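PDB 3K4H: putative transcriptional regulator from Bacillus cytotoxicus NVH 391-98, which probably regulates transcription as a LacI-family DNA-binding protein and binds a glucose-containing glycan in the cleft of its sugar-binding region. Local coordinates for residues L205-L208 / S209-K213. Sequence-based numbering, arbitrary orientation.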
loop_
_atom_site.group_PDB
_atom_site.type_symbol
_atom_site.label_atom_id
_atom_site.label_comp_id
_atom_site.label_asym_id
_atom_site.label_seq_id
_atom_site.Cartn_x
_atom_site.Cartn_y
_atom_site.Cartn_z
ATOM N N LEU A 205 15.167 -22.123 3.182
ATOM C CA LEU A 205 15.332 -23.564 3.234
ATOM C C LEU A 205 16.801 -23.874 3.368
ATOM O O LEU A 205 17.176 -24.805 4.084
ATOM C CB LEU A 205 14.677 -24.263 2.029
ATOM C CG LEU A 205 13.143 -24.250 2.190
ATOM C CD1 LEU A 205 12.431 -24.564 0.905
ATOM C CD2 LEU A 205 12.658 -25.171 3.337
ATOM N N GLY A 206 17.626 -23.060 2.705
ATOM C CA GLY A 206 19.051 -23.230 2.740
ATOM C C GLY A 206 19.607 -22.840 4.086
ATOM O O GLY A 206 20.551 -23.451 4.567
ATOM N N VAL A 207 19.036 -21.810 4.689
ATOM C CA VAL A 207 19.499 -21.332 5.967
ATOM C C VAL A 207 19.325 -22.509 6.924
ATOM O O VAL A 207 20.295 -22.946 7.554
ATOM C CB VAL A 207 18.740 -20.023 6.396
ATOM C CG1 VAL A 207 18.810 -19.766 7.892
ATOM C CG2 VAL A 207 19.313 -18.797 5.658
ATOM N N LEU A 208 18.109 -23.065 6.964
ATOM C CA LEU A 208 17.788 -24.254 7.749
ATOM C C LEU A 208 18.764 -25.407 7.607
ATOM O O LEU A 208 19.204 -25.963 8.589
ATOM C CB LEU A 208 16.437 -24.781 7.345
ATOM C CG LEU A 208 15.258 -24.622 8.259
ATOM C CD1 LEU A 208 14.143 -25.366 7.586
ATOM C CD2 LEU A 208 15.583 -25.280 9.621
ATOM N N SER A 209 19.081 -25.819 6.397
ATOM C CA SER A 209 19.946 -26.967 6.281
ATOM C C SER A 209 21.325 -26.603 6.798
ATOM O O SER A 209 21.988 -27.419 7.423
ATOM C CB SER A 209 20.034 -27.476 4.835
ATOM O OG SER A 209 19.006 -26.912 4.048
ATOM N N ALA A 210 21.747 -25.373 6.558
ATOM C CA ALA A 210 23.104 -24.985 6.871
ATOM C C ALA A 210 23.260 -24.907 8.377
ATOM O O ALA A 210 24.265 -25.324 8.940
ATOM C CB ALA A 210 23.428 -23.654 6.226
ATOM N N LEU A 211 22.228 -24.382 9.018
ATOM C CA LEU A 211 22.199 -24.222 10.444
ATOM C C LEU A 211 22.204 -25.610 11.093
ATOM O O LEU A 211 22.778 -25.819 12.176
ATOM C CB LEU A 211 20.954 -23.430 10.803
ATOM C CG LEU A 211 21.026 -22.161 11.661
ATOM C CD1 LEU A 211 22.255 -21.353 11.473
ATOM C CD2 LEU A 211 19.829 -21.302 11.353
ATOM N N SER A 212 21.602 -26.573 10.410
ATOM C CA SER A 212 21.527 -27.919 10.931
ATOM C C SER A 212 22.787 -28.689 10.644
ATOM O O SER A 212 23.139 -29.585 11.401
ATOM C CB SER A 212 20.320 -28.651 10.372
ATOM O OG SER A 212 19.152 -28.206 11.018
ATOM N N LYS A 213 23.473 -28.368 9.557
ATOM C CA LYS A 213 24.737 -29.038 9.308
ATOM C C LYS A 213 25.733 -28.616 10.397
ATOM O O LYS A 213 26.605 -29.378 10.776
ATOM C CB LYS A 213 25.268 -28.746 7.904
ATOM C CG LYS A 213 26.300 -29.751 7.409
ATOM C CD LYS A 213 27.021 -29.240 6.140
ATOM C CE LYS A 213 27.551 -30.376 5.250
ATOM N NZ LYS A 213 28.212 -31.494 6.023
#
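Val207 and Leu211 lie side by side and one turn apart on the alpha helix 201-213, the connection of a beta-alpha-beta unit between strands 195-198 and 223-227 in the periplasmic-binding-protein fold. The segment is a worked example of an amphipathic helix, with Val207, Leu208, Ala210 and Leu211 buried and Ser209 and Ser212 exposed. Leu211 can be followed outward from the backbone. Its CB rests against Val207 O at 3.4 Å, the same oxygen that accepts the backbone bond from Leu211 N (2.8 Å). Beyond CG, the CD2 branch turns back along the helix to meet Val207 CG1 at 3.9 Å, while the side chain as a whole also packs on Val183 of helix 176-187 and on Val218 and Val222 of the loop that follows. Val207 turns CG1 away from its backbone N (chi1 159°), which sets that methyl beside the leucine branch; the valine side chain also touches Val183 and Ile224, so the pair helps join the helix to its neighbour and to the sheet. Ala210 continues this inward face, its CB methyl packing on Gln180 and Val183.

On the exposed face a serine folds back onto its own helix. Ser209 OG donates to Leu205 O at 2.8 Å, and Ser209 N donates to the same oxygen at 3.2 Å, giving one carbonyl two donors from a single residue. Both bonds converge on Leu205 O, so the hydroxyl adds a second donor to the oxygen that the helix bond already uses. The two donors reach Leu205 O from opposite faces of its carbonyl plane, OG tilted 26° out of it and N 24°.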